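Local structure of 2,3-bisphosphoglycerate-independent phosphoglycerate mutase (Pyrococcus horikoshii, 2ZKT) at residues B[18-23]-B[311-316]; B[303-308]-B[347-352]; B[25-30]-B[378-383]; B[30-35]-B[315-320]; B[46-51]-B[358-363]. The protein probably interconverts 2-phosphoglycerate and 3-phosphoglycerate in glycolysis, as a metal-binding mutase of the alkaline phosphatase superfamily. One frame throughout, in Å; residues are numbered along the deposited sequence.

Contact 1: residues B[18-23]-B[311-316]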
# COMPACT_ATOMS: atom_id res chain seq x y z
N ARG B 18 -0.37 -12.51 8.97
CA ARG B 18 -0.05 -13.74 8.24
C ARG B 18 -0.53 -13.57 6.80
O ARG B 18 -1.38 -12.71 6.51
CB ARG B 18 -0.73 -14.94 8.91
CG ARG B 18 -0.20 -15.23 10.31
CD ARG B 18 -0.98 -16.33 11.03
NE ARG B 18 -0.41 -16.57 12.35
CZ ARG B 18 -0.91 -17.41 13.26
NH1 ARG B 18 -2.01 -18.12 13.00
NH2 ARG B 18 -0.29 -17.56 14.43
N PRO B 19 0.01 -14.37 5.86
CA PRO B 19 -0.40 -14.26 4.45
C PRO B 19 -1.93 -14.26 4.34
O PRO B 19 -2.60 -15.09 4.96
CB PRO B 19 0.22 -15.49 3.80
CG PRO B 19 1.48 -15.71 4.63
CD PRO B 19 0.97 -15.48 6.05
N ILE B 20 -2.49 -13.32 3.56
CA ILE B 20 -3.94 -13.23 3.36
C ILE B 20 -4.25 -13.60 1.91
O ILE B 20 -3.71 -13.00 0.98
CB ILE B 20 -4.49 -11.80 3.61
CG1 ILE B 20 -4.07 -11.29 4.99
CG2 ILE B 20 -6.03 -11.82 3.48
CD1 ILE B 20 -4.78 -11.93 6.14
N LYS B 21 -5.13 -14.58 1.73
CA LYS B 21 -5.50 -15.05 0.39
C LYS B 21 -6.11 -13.94 -0.48
O LYS B 21 -5.75 -13.80 -1.66
CB LYS B 21 -6.47 -16.24 0.48
CG LYS B 21 -6.74 -16.92 -0.86
CD LYS B 21 -7.53 -18.21 -0.68
CE LYS B 21 -7.82 -18.88 -2.03
NZ LYS B 21 -8.81 -18.12 -2.85
N GLU B 22 -7.02 -13.14 0.10
CA GLU B 22 -7.65 -12.07 -0.67
C GLU B 22 -6.65 -10.97 -1.04
O GLU B 22 -6.95 -10.08 -1.84
CB GLU B 22 -8.86 -11.49 0.10
CG GLU B 22 -8.54 -10.69 1.35
CD GLU B 22 -9.80 -10.31 2.14
OE1 GLU B 22 -10.46 -11.22 2.69
OE2 GLU B 22 -10.12 -9.10 2.22
N LEU B 23 -5.44 -11.03 -0.47
CA LEU B 23 -4.42 -10.04 -0.80
C LEU B 23 -3.32 -10.72 -1.62
O LEU B 23 -2.16 -10.28 -1.60
CB LEU B 23 -3.82 -9.42 0.46
CG LEU B 23 -4.81 -8.78 1.44
CD1 LEU B 23 -4.02 -8.17 2.60
CD2 LEU B 23 -5.66 -7.71 0.74
N ASN B 311 -10.71 -9.00 11.94
CA ASN B 311 -10.52 -9.76 10.70
C ASN B 311 -10.90 -8.96 9.45
O ASN B 311 -11.71 -9.41 8.63
CB ASN B 311 -11.35 -11.05 10.75
CG ASN B 311 -10.92 -12.06 9.69
OD1 ASN B 311 -10.98 -13.27 9.91
ND2 ASN B 311 -10.47 -11.56 8.55
N LYS B 312 -10.29 -7.78 9.31
CA LYS B 312 -10.54 -6.90 8.17
C LYS B 312 -9.19 -6.50 7.54
O LYS B 312 -8.68 -5.39 7.78
CB LYS B 312 -11.31 -5.66 8.65
CG LYS B 312 -12.66 -6.01 9.29
CD LYS B 312 -13.37 -4.79 9.86
CE LYS B 312 -12.63 -4.21 11.07
NZ LYS B 312 -13.43 -3.17 11.79
N PRO B 313 -8.61 -7.41 6.73
CA PRO B 313 -7.33 -7.26 6.02
C PRO B 313 -7.17 -5.98 5.21
O PRO B 313 -6.16 -5.28 5.31
CB PRO B 313 -7.28 -8.51 5.13
CG PRO B 313 -8.02 -9.51 5.93
CD PRO B 313 -9.21 -8.72 6.43
N LYS B 314 -8.18 -5.69 4.39
CA LYS B 314 -8.17 -4.50 3.54
C LYS B 314 -8.16 -3.25 4.42
O LYS B 314 -7.37 -2.32 4.21
CB LYS B 314 -9.41 -4.49 2.64
CG LYS B 314 -9.54 -5.69 1.71
CD LYS B 314 -9.00 -5.39 0.31
CE LYS B 314 -9.42 -6.46 -0.69
NZ LYS B 314 -8.97 -6.13 -2.07
N LEU B 315 -9.04 -3.23 5.42
CA LEU B 315 -9.13 -2.09 6.33
C LEU B 315 -7.79 -1.89 7.03
O LEU B 315 -7.29 -0.75 7.11
CB LEU B 315 -10.22 -2.32 7.38
CG LEU B 315 -10.31 -1.24 8.47
CD1 LEU B 315 -10.47 0.13 7.81
CD2 LEU B 315 -11.49 -1.53 9.41
N LYS B 316 -7.20 -2.98 7.53
CA LYS B 316 -5.92 -2.90 8.22
C LYS B 316 -4.87 -2.33 7.26
O LYS B 316 -4.10 -1.44 7.63
CB LYS B 316 -5.48 -4.28 8.73
CG LYS B 316 -4.15 -4.29 9.49
CD LYS B 316 -3.90 -5.66 10.14
CE LYS B 316 -2.55 -5.73 10.85
NZ LYS B 316 -2.38 -7.01 11.58

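Contact 2: residues B[303-308]-B[347-352]. With ZN (zinc ion), chain H; ZN (zinc ion), chain G.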
# COMPACT_ATOMS: atom_id res chain seq x y z
N PRO B 303 -5.21 2.09 15.91
CA PRO B 303 -6.17 1.53 14.94
C PRO B 303 -5.76 0.30 14.11
O PRO B 303 -6.61 -0.55 13.80
CB PRO B 303 -6.56 2.74 14.09
CG PRO B 303 -5.45 3.74 14.32
CD PRO B 303 -5.12 3.56 15.77
N THR B 304 -4.48 0.19 13.73
CA THR B 304 -4.07 -0.98 12.95
C THR B 304 -4.42 -2.26 13.72
O THR B 304 -4.79 -3.28 13.13
CB THR B 304 -2.56 -0.98 12.67
OG1 THR B 304 -1.85 -0.53 13.83
CG2 THR B 304 -2.23 -0.08 11.48
N ASP B 305 -4.33 -2.19 15.05
CA ASP B 305 -4.61 -3.36 15.87
C ASP B 305 -6.09 -3.76 15.92
O ASP B 305 -6.41 -4.95 16.05
CB ASP B 305 -4.10 -3.14 17.30
CG ASP B 305 -4.31 -4.35 18.19
OD1 ASP B 305 -3.78 -5.44 17.86
OD2 ASP B 305 -5.03 -4.21 19.21
N ALA B 306 -6.98 -2.77 15.80
CA ALA B 306 -8.42 -3.07 15.83
C ALA B 306 -8.85 -3.83 14.57
O ALA B 306 -9.64 -4.78 14.64
CB ALA B 306 -9.22 -1.78 15.95
N ALA B 307 -8.33 -3.43 13.41
CA ALA B 307 -8.69 -4.09 12.16
C ALA B 307 -8.29 -5.56 12.23
O ALA B 307 -8.99 -6.44 11.69
CB ALA B 307 -8.00 -3.41 10.99
N GLY B 308 -7.17 -5.83 12.91
CA GLY B 308 -6.68 -7.20 13.06
C GLY B 308 -7.62 -8.00 13.95
O GLY B 308 -7.94 -9.15 13.67
N HIS B 347 3.53 -6.04 18.62
CA HIS B 347 3.23 -7.46 18.45
C HIS B 347 2.44 -7.73 17.16
O HIS B 347 2.04 -6.82 16.44
CB HIS B 347 2.42 -7.93 19.68
CG HIS B 347 1.10 -7.21 19.73
ND1 HIS B 347 0.09 -7.45 18.85
CD2 HIS B 347 0.67 -6.25 20.65
CE1 HIS B 347 -0.92 -6.65 19.24
NE2 HIS B 347 -0.60 -5.92 20.32
N SER B 348 2.26 -9.03 16.85
CA SER B 348 1.45 -9.41 15.69
C SER B 348 -0.01 -9.61 16.07
O SER B 348 -0.34 -10.11 17.14
CB SER B 348 2.02 -10.71 15.11
OG SER B 348 3.22 -10.41 14.39
N THR B 349 -0.92 -9.22 15.17
CA THR B 349 -2.35 -9.43 15.38
C THR B 349 -2.91 -9.83 14.04
O THR B 349 -3.52 -9.02 13.34
CB THR B 349 -3.07 -8.17 15.87
OG1 THR B 349 -2.51 -7.75 17.13
CG2 THR B 349 -4.57 -8.46 16.08
N PRO B 350 -2.71 -11.10 13.65
CA PRO B 350 -3.19 -11.65 12.37
C PRO B 350 -4.71 -11.55 12.26
O PRO B 350 -5.43 -11.80 13.23
CB PRO B 350 -2.72 -13.11 12.41
CG PRO B 350 -1.59 -13.11 13.41
CD PRO B 350 -2.06 -12.15 14.46
N CYS B 351 -5.20 -11.19 11.08
CA CYS B 351 -6.64 -11.09 10.86
C CYS B 351 -7.28 -12.48 11.01
O CYS B 351 -8.36 -12.62 11.58
CB CYS B 351 -6.93 -10.51 9.47
SG CYS B 351 -6.50 -8.74 9.30
N GLU B 352 -6.59 -13.52 10.53
CA GLU B 352 -7.11 -14.89 10.64
C GLU B 352 -7.17 -15.38 12.10
O GLU B 352 -7.83 -16.38 12.39
CB GLU B 352 -6.26 -15.87 9.82
CG GLU B 352 -4.91 -16.24 10.45
CD GLU B 352 -4.29 -17.50 9.84
OE1 GLU B 352 -4.07 -17.54 8.60
OE2 GLU B 352 -4.02 -18.46 10.60
ZN ZN H . -4.83 -5.85 20.46
ZN ZN G . -0.93 -3.64 21.13

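Contact 3: residues B[25-30]-B[378-383]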
# COMPACT_ATOMS: atom_id res chain seq x y z
N GLY B 25 -1.90 -13.59 -1.16
CA GLY B 25 -0.88 -14.22 -0.34
C GLY B 25 0.05 -13.25 0.38
O GLY B 25 1.06 -13.67 0.95
N LEU B 26 -0.27 -11.96 0.35
CA LEU B 26 0.54 -10.96 1.03
C LEU B 26 -0.11 -10.62 2.36
O LEU B 26 -1.28 -10.96 2.61
CB LEU B 26 0.65 -9.68 0.20
CG LEU B 26 1.13 -9.79 -1.27
CD1 LEU B 26 1.31 -8.39 -1.83
CD2 LEU B 26 2.44 -10.58 -1.36
N THR B 27 0.67 -9.97 3.22
CA THR B 27 0.15 -9.53 4.50
C THR B 27 -0.33 -8.11 4.24
O THR B 27 0.07 -7.48 3.25
CB THR B 27 1.24 -9.48 5.57
OG1 THR B 27 2.24 -8.53 5.15
CG2 THR B 27 1.87 -10.87 5.77
N PRO B 28 -1.20 -7.57 5.12
CA PRO B 28 -1.71 -6.20 4.96
C PRO B 28 -0.57 -5.19 4.77
O PRO B 28 -0.67 -4.27 3.97
CB PRO B 28 -2.48 -5.97 6.26
CG PRO B 28 -3.06 -7.34 6.52
CD PRO B 28 -1.89 -8.26 6.24
N LEU B 29 0.52 -5.38 5.51
CA LEU B 29 1.67 -4.48 5.42
C LEU B 29 2.34 -4.55 4.06
O LEU B 29 2.77 -3.52 3.54
CB LEU B 29 2.71 -4.81 6.51
CG LEU B 29 4.07 -4.09 6.34
CD1 LEU B 29 3.87 -2.58 6.18
CD2 LEU B 29 4.96 -4.39 7.55
N GLU B 30 2.44 -5.75 3.49
CA GLU B 30 3.08 -5.90 2.20
C GLU B 30 2.18 -5.34 1.10
O GLU B 30 2.62 -4.55 0.25
CB GLU B 30 3.41 -7.39 1.94
CG GLU B 30 4.46 -7.94 2.91
CD GLU B 30 4.53 -9.47 2.92
OE1 GLU B 30 3.48 -10.12 2.68
OE2 GLU B 30 5.63 -10.02 3.19
N PHE B 378 9.40 -2.52 3.00
CA PHE B 378 9.11 -2.89 4.38
C PHE B 378 7.99 -3.92 4.44
O PHE B 378 6.84 -3.61 4.15
CB PHE B 378 8.74 -1.64 5.21
CG PHE B 378 8.63 -1.91 6.70
CD1 PHE B 378 9.64 -2.62 7.38
CD2 PHE B 378 7.52 -1.47 7.42
CE1 PHE B 378 9.54 -2.88 8.75
CE2 PHE B 378 7.41 -1.72 8.81
CZ PHE B 378 8.43 -2.43 9.47
N GLY B 379 8.34 -5.14 4.82
CA GLY B 379 7.35 -6.21 4.91
C GLY B 379 7.90 -7.40 5.68
O GLY B 379 9.12 -7.53 5.85
N GLU B 380 7.01 -8.28 6.14
CA GLU B 380 7.44 -9.44 6.91
C GLU B 380 8.44 -10.33 6.16
O GLU B 380 9.45 -10.74 6.75
CB GLU B 380 6.23 -10.27 7.37
CG GLU B 380 5.38 -9.56 8.43
CD GLU B 380 4.22 -8.77 7.82
OE1 GLU B 380 4.39 -8.18 6.73
OE2 GLU B 380 3.14 -8.73 8.46
N ARG B 381 8.19 -10.63 4.88
CA ARG B 381 9.13 -11.47 4.15
C ARG B 381 10.47 -10.79 3.92
O ARG B 381 11.52 -11.44 3.90
CB ARG B 381 8.52 -11.96 2.81
CG ARG B 381 7.95 -13.40 2.90
CD ARG B 381 6.86 -13.52 3.98
NE ARG B 381 5.60 -12.89 3.57
CZ ARG B 381 4.69 -13.47 2.78
NH1 ARG B 381 4.89 -14.70 2.32
NH2 ARG B 381 3.59 -12.82 2.44
N GLU B 382 10.44 -9.46 3.77
CA GLU B 382 11.65 -8.68 3.56
C GLU B 382 12.45 -8.64 4.90
O GLU B 382 13.67 -8.79 4.91
CB GLU B 382 11.27 -7.26 3.11
CG GLU B 382 12.36 -6.48 2.38
CD GLU B 382 12.60 -6.95 0.95
OE1 GLU B 382 11.69 -7.56 0.35
OE2 GLU B 382 13.69 -6.69 0.40
N ALA B 383 11.74 -8.47 6.01
CA ALA B 383 12.38 -8.42 7.32
C ALA B 383 13.07 -9.75 7.63
O ALA B 383 14.04 -9.83 8.37
CB ALA B 383 11.30 -8.14 8.37
O HOH W 1 2.34 -16.26 0.73
O HOH W 2 7.92 -8.17 2.34

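Contact 4: residues B[30-35]-B[315-320]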
# COMPACT_ATOMS: atom_id res chain seq x y z
N GLU B 30 2.44 -5.75 3.49
CA GLU B 30 3.08 -5.90 2.20
C GLU B 30 2.18 -5.34 1.10
O GLU B 30 2.62 -4.55 0.25
CB GLU B 30 3.41 -7.39 1.94
CG GLU B 30 4.46 -7.94 2.91
CD GLU B 30 4.53 -9.47 2.92
OE1 GLU B 30 3.48 -10.12 2.68
OE2 GLU B 30 5.63 -10.02 3.19
N TYR B 31 0.90 -5.74 1.15
CA TYR B 31 -0.13 -5.33 0.20
C TYR B 31 -0.34 -3.80 0.20
O TYR B 31 -0.41 -3.18 -0.85
CB TYR B 31 -1.46 -6.03 0.57
CG TYR B 31 -2.64 -5.70 -0.33
CD1 TYR B 31 -2.80 -6.34 -1.57
CD2 TYR B 31 -3.61 -4.77 0.07
CE1 TYR B 31 -3.89 -6.05 -2.38
CE2 TYR B 31 -4.71 -4.48 -0.75
CZ TYR B 31 -4.85 -5.13 -1.97
OH TYR B 31 -5.93 -4.86 -2.79
N ALA B 32 -0.43 -3.21 1.39
CA ALA B 32 -0.65 -1.77 1.54
C ALA B 32 0.42 -0.96 0.83
O ALA B 32 1.59 -1.31 0.84
CB ALA B 32 -0.66 -1.41 3.04
N ASN B 33 0.01 0.14 0.20
CA ASN B 33 0.94 1.01 -0.50
C ASN B 33 1.62 1.89 0.56
O ASN B 33 1.00 2.79 1.13
CB ASN B 33 0.18 1.88 -1.52
CG ASN B 33 1.09 2.84 -2.28
OD1 ASN B 33 2.15 2.45 -2.76
ND2 ASN B 33 0.66 4.09 -2.39
N THR B 34 2.90 1.61 0.82
CA THR B 34 3.67 2.33 1.84
C THR B 34 5.02 2.80 1.31
O THR B 34 6.08 2.37 1.78
CB THR B 34 3.93 1.41 3.06
OG1 THR B 34 4.72 0.28 2.63
CG2 THR B 34 2.61 0.89 3.64
N PRO B 35 5.01 3.74 0.34
CA PRO B 35 6.26 4.24 -0.24
C PRO B 35 7.28 4.83 0.73
O PRO B 35 8.48 4.77 0.47
CB PRO B 35 5.77 5.26 -1.27
CG PRO B 35 4.53 5.82 -0.62
CD PRO B 35 3.85 4.56 -0.11
N LEU B 315 -9.04 -3.23 5.42
CA LEU B 315 -9.13 -2.09 6.33
C LEU B 315 -7.79 -1.89 7.03
O LEU B 315 -7.29 -0.75 7.11
CB LEU B 315 -10.22 -2.32 7.38
CG LEU B 315 -10.31 -1.24 8.47
CD1 LEU B 315 -10.47 0.13 7.81
CD2 LEU B 315 -11.49 -1.53 9.41
N LYS B 316 -7.20 -2.98 7.53
CA LYS B 316 -5.92 -2.90 8.22
C LYS B 316 -4.87 -2.33 7.26
O LYS B 316 -4.10 -1.44 7.63
CB LYS B 316 -5.48 -4.28 8.73
CG LYS B 316 -4.15 -4.29 9.49
CD LYS B 316 -3.90 -5.66 10.14
CE LYS B 316 -2.55 -5.73 10.85
NZ LYS B 316 -2.38 -7.01 11.58
N ALA B 317 -4.86 -2.84 6.03
CA ALA B 317 -3.91 -2.36 5.02
C ALA B 317 -4.17 -0.86 4.79
O ALA B 317 -3.23 -0.06 4.66
CB ALA B 317 -4.07 -3.15 3.71
N GLU B 318 -5.45 -0.49 4.73
CA GLU B 318 -5.84 0.91 4.52
C GLU B 318 -5.28 1.78 5.67
O GLU B 318 -4.76 2.88 5.45
CB GLU B 318 -7.37 1.01 4.46
CG GLU B 318 -7.93 2.29 3.83
CD GLU B 318 -7.75 3.52 4.70
OE1 GLU B 318 -8.28 3.53 5.84
OE2 GLU B 318 -7.09 4.48 4.24
N LEU B 319 -5.37 1.26 6.90
CA LEU B 319 -4.86 1.98 8.06
C LEU B 319 -3.32 2.07 8.07
O LEU B 319 -2.74 3.06 8.49
CB LEU B 319 -5.36 1.29 9.32
CG LEU B 319 -6.86 1.50 9.50
CD1 LEU B 319 -7.47 0.60 10.58
CD2 LEU B 319 -7.22 2.94 9.87
N ILE B 320 -2.66 0.97 7.62
CA ILE B 320 -1.20 1.03 7.54
C ILE B 320 -0.77 2.12 6.55
O ILE B 320 0.30 2.72 6.66
CB ILE B 320 -0.62 -0.35 7.13
CG1 ILE B 320 -0.83 -1.38 8.26
CG2 ILE B 320 0.91 -0.23 6.90
CD1 ILE B 320 -0.41 -2.81 7.86

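Contact 5: residues B[46-51]-B[358-363]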
# COMPACT_ATOMS: atom_id res chain seq x y z
N LEU B 46 16.74 -3.90 8.13
CA LEU B 46 15.54 -4.58 8.62
C LEU B 46 15.82 -5.79 9.52
O LEU B 46 16.91 -6.38 9.50
CB LEU B 46 14.70 -5.05 7.42
CG LEU B 46 13.49 -4.22 6.95
CD1 LEU B 46 13.85 -2.76 6.77
CD2 LEU B 46 12.96 -4.82 5.64
N GLY B 47 14.80 -6.17 10.29
CA GLY B 47 14.91 -7.32 11.17
C GLY B 47 13.53 -7.78 11.65
O GLY B 47 12.51 -7.18 11.31
N GLN B 48 13.51 -8.85 12.45
CA GLN B 48 12.27 -9.39 13.01
C GLN B 48 12.47 -9.37 14.51
O GLN B 48 13.56 -9.72 15.01
CB GLN B 48 12.05 -10.85 12.61
CG GLN B 48 12.14 -11.17 11.14
CD GLN B 48 11.79 -12.62 10.86
OE1 GLN B 48 10.61 -12.98 10.77
NE2 GLN B 48 12.81 -13.48 10.72
N GLN B 49 11.45 -8.97 15.25
CA GLN B 49 11.60 -8.95 16.70
C GLN B 49 10.49 -9.72 17.38
O GLN B 49 9.33 -9.66 16.96
CB GLN B 49 11.63 -7.51 17.25
CG GLN B 49 10.35 -6.72 17.06
CD GLN B 49 9.41 -6.80 18.26
OE1 GLN B 49 9.62 -7.57 19.20
NE2 GLN B 49 8.35 -5.99 18.22
N ASP B 50 10.88 -10.48 18.41
CA ASP B 50 9.93 -11.23 19.21
C ASP B 50 9.74 -10.36 20.46
O ASP B 50 10.68 -10.12 21.20
CB ASP B 50 10.50 -12.59 19.61
CG ASP B 50 10.60 -13.55 18.43
OD1 ASP B 50 9.56 -13.79 17.77
OD2 ASP B 50 11.71 -14.07 18.18
N PRO B 51 8.52 -9.83 20.66
CA PRO B 51 8.28 -8.99 21.85
C PRO B 51 8.76 -9.75 23.10
O PRO B 51 9.49 -9.23 23.93
CB PRO B 51 6.77 -8.80 21.85
CG PRO B 51 6.41 -8.85 20.37
CD PRO B 51 7.30 -9.96 19.82
N GLY B 358 1.96 -14.97 18.29
CA GLY B 358 3.35 -14.99 18.70
C GLY B 358 4.29 -14.73 17.53
O GLY B 358 5.52 -14.69 17.71
N ASP B 359 3.73 -14.57 16.33
CA ASP B 359 4.54 -14.30 15.13
C ASP B 359 5.43 -13.07 15.37
O ASP B 359 4.97 -12.04 15.87
CB ASP B 359 3.63 -14.03 13.92
CG ASP B 359 2.71 -15.19 13.61
OD1 ASP B 359 3.21 -16.26 13.17
OD2 ASP B 359 1.48 -15.05 13.81
N PRO B 360 6.73 -13.16 15.03
CA PRO B 360 7.67 -12.04 15.22
C PRO B 360 7.15 -10.83 14.43
O PRO B 360 6.31 -10.98 13.55
CB PRO B 360 9.00 -12.60 14.68
CG PRO B 360 8.55 -13.62 13.63
CD PRO B 360 7.38 -14.30 14.34
N VAL B 361 7.66 -9.65 14.73
CA VAL B 361 7.18 -8.44 14.07
C VAL B 361 8.24 -7.75 13.22
O VAL B 361 9.39 -7.60 13.63
CB VAL B 361 6.65 -7.44 15.12
CG1 VAL B 361 5.99 -6.24 14.43
CG2 VAL B 361 5.65 -8.13 16.04
N PRO B 362 7.86 -7.30 12.01
CA PRO B 362 8.84 -6.62 11.16
C PRO B 362 9.35 -5.37 11.85
O PRO B 362 8.59 -4.66 12.53
CB PRO B 362 8.04 -6.34 9.87
CG PRO B 362 6.63 -6.26 10.36
CD PRO B 362 6.54 -7.37 11.36
N LEU B 363 10.65 -5.11 11.69
CA LEU B 363 11.31 -3.98 12.31
C LEU B 363 12.25 -3.29 11.32
O LEU B 363 12.94 -3.96 10.55
CB LEU B 363 12.15 -4.47 13.51
CG LEU B 363 13.22 -3.52 14.10
CD1 LEU B 363 12.55 -2.23 14.58
CD2 LEU B 363 13.95 -4.20 15.26

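Contact 1: residues B[18-23]-B[311-316]
Because CG2 of I20 stands anti to the backbone N (chi1 -54° for CG1), its methyl is aimed at the pyrrolidine ring of P313, while the other branch carries CD1 to the same ring from a second position. E22 takes a less common course: chi1 of 70° sets CG between N and the carbonyl carbon, and the extended chain beyond it runs out over the start of the helix. The packing round P313 is apolar. CG2 of I20 lies 3.9 Å from CB of P313, the two side chains meeting at about a right angle, and CD1 of I20 comes within 4.0 Å of P313 CG. L23 closes on the ring from another side, its CD1 being 4.1 Å from P313 CB, and its CD2 touches the middle of the K314 chain, 4.1 Å from CD, as the two slide past each other in opposite directions. Nearer the surface the E22 carboxylate leans on aliphatic carbon: OE2 is 3.5 Å from CG of K314. The ammonium NZ of K314 stays 5.3 Å from E22 OE2, so the opposite charges may attract at a distance but form no salt bridge. P313 occupies the first turn of its helix, just after the N-cap residue K312, and N311 ends the preceding helix in a Schellman motif. The loop 18-23 is thus packed onto the first turn of helix 313-331, just after the link from helix 303-309, with helix 28-31 beside it, where P28 touches both I20 and L23 and Y31 touches L23.

Contact 2: residues B[303-308]-B[347-352]
Segment 303-308 of helix 303-309 and the irregular segment 347-352 come together most closely at G308 and C351, whose CA atoms are 4.5 Å apart, and a side chain on G308 would run into the carbonyl O of T349. One turn earlier in the helix the contact becomes polar. D305 holds a zinc ion through OD2, at 2.1 Å, and turns its other oxygen towards the loop, where OG1 of T349 donates to D305 OD1 over 2.7 Å; OG1 is crowded in the model, so the exact length is uncertain. The two side chains cross at about a right angle, and the T349 methyl CG2 lies 3.6 Å from D305 OD1 and 3.7 Å from G308 C. H347 binds the second zinc ion through NE2, at 2.4 Å, and presents the edge of its ring to D305, with CE1 3.4 Å from OD1. Its ND1 donates to S348 O, reaching the carbonyl from above its plane, which, with the zinc bond at NE2, may limit the ring's rotation. If the hydroxyl bond is as modelled, T349 is a second-shell residue that probably steadies a metal ligand. With a valine here, D305 OD1 would probably lose its hydroxyl donor, and the carboxylate would be less firmly set at the metal. H309 and H356 complete the zinc site of D305, whereas D13, S60 and D346 join H347 at the other; the ring of H356 also stacks on that of H347. At the G308-C351 end, helix 313-331 packs on the contact, with K316 against A307 and P313 against C351.

Contact 3: residues B[25-30]-B[378-383]
OE1 of E30 is gripped by two donors, NH2 of R381 at 2.7 Å and the backbone N of T27 at 2.9 Å. The second bond belongs to a capping box at the start of helix 28-31, in which E30 N donates back to OG1 of T27. The neighbouring oxygen is held as fully: NE of R381 reaches E30 OE2 at 2.9 Å, and the main-chain N of R381 meets that oxygen nearly along its C-O axis. The arginine thus takes the carboxylate side-on with NE and NH2, one nitrogen to each oxygen and each on a syn lone pair, the two flat groups being 27° apart. This bidentate salt bridge pins the carboxylate's rotation and ties the capped helix start to helix 380-383. With an alanine in place of E30, the R381 guanidinium would probably lose its carboxylate mate and T27 N its capping acceptor. E380 contributes from the same helix, its OE1 taking the T27 hydroxyl from above the carboxylate plane at 2.7 Å, while its OE2 accepts from D17 N. Beside the polar cluster, L29 turns CG anti to the backbone N (chi1 169°), placing CD2 3.8 Å from CE2 of F378 in an off-centre CH-pi contact. G379 brings its CA close to E30 CG, where a CB would clash. R381 NH2 also donates to G25 O, on a lone pair in the carbonyl plane, at 3.1 Å.

Contact 4: residues B[30-35]-B[315-320]
The exit of the short helix 28-31 and the loop leading to helix 35-43 rest on the long helix 313-331, with A32 set directly against A317. Their CA atoms are 4.8 Å apart, a closeness that two alanines allow. CB of A32 sits 3.3 Å from the carbonyl O of A317 and 3.9 Å from its CB, and it also borders CB of I320 one turn further on. Y31 arrives from the last turn of its helix: with CG anti to the backbone N (chi1 180°), the ring brings an edge to the helix, and CD2 lies 4.0 Å from A317 CB near the ring plane. Beyond A32, T34 crosses I320, methyl to methyl, with CG2 of T34 3.8 Å from CG2 of I320. No hydrogen bond spans the two segments; the interface is small, apolar packing. The polar Y31 OH makes a weak hydrogen bond to K314 NZ, and N33 N donates to E321. The outer side of the loop meets the second subunit, where Y31 packs on P35 and N33 on N33 of that chain. Within the subunit, helix 313-331 is sandwiched here between this loop and helix 303-309, whose T304 touches I320 and L319.

Contact 5: residues B[46-51]-B[358-363]
From CB outwards, Q48 runs beside the ring of P360. Its CB is 4.1 Å from P360 CB, CG turns towards the backbone of helix 380-383 and lies 3.6 Å from A383 O, and the extended chain (chi2 -175°) then carries CD alongside the proline until OE1 stops 3.6 Å from P360 CG. The two side chains point the same way on one face of an antiparallel pairing between strands 45-50 and 361-366. G47 with L363 and Q49 with V361 form hydrogen-bonded pairs, each joined by two backbone bonds, such as V361 N to Q49 O at 2.8 Å. Between them Q48 and P362 make a non-hydrogen-bonded pair. On the opposite face, Q49 folds back at chi2 (93°), so that NE2 is 3.8 Å from V361 CB, and CG of Q49 lies close to V361 O. D50 lies alongside P360, OD1 being 3.4 Å from its CB, while OD2 forms a salt bridge to R390. Each strand has a further neighbour: Q48 and D50 make backbone bonds with the chain around strand 391-392, and P362 O is hydrogen-bonded to OG1 of T344 in strand 339-344. The register is consequently set by main-chain bonds, and the prolines fit it: P362 N, which has no hydrogen to give, falls at a pair where no bond to Q48 is called for, and P360 offers only carbon to the polar ends of Q48 and D50.

From the N terminus, the loop 18-23 after strand 6-12 reaches forward to 311-316 (contact 1). Residues 25-30 close the longest loop, to 378-383 (contact 3), and that loop encloses contacts 2, 4 and 5. Contact 4 runs from 30-35 to 315-320, so it shares L315 and K316 with contact 1 and E30 with contact 3, but crosses contacts 2 and 5. Strand residues 46-51 pair with 358-363 in contact 5, whose loop contains contact 2, the short closure at the zinc ions. Contact 1 crosses contacts 2, 3 and 5. Together they bind helix 313-331, the metal loop and two neighbouring strands of the mixed sheet to the N-terminal loop and helix 28-31.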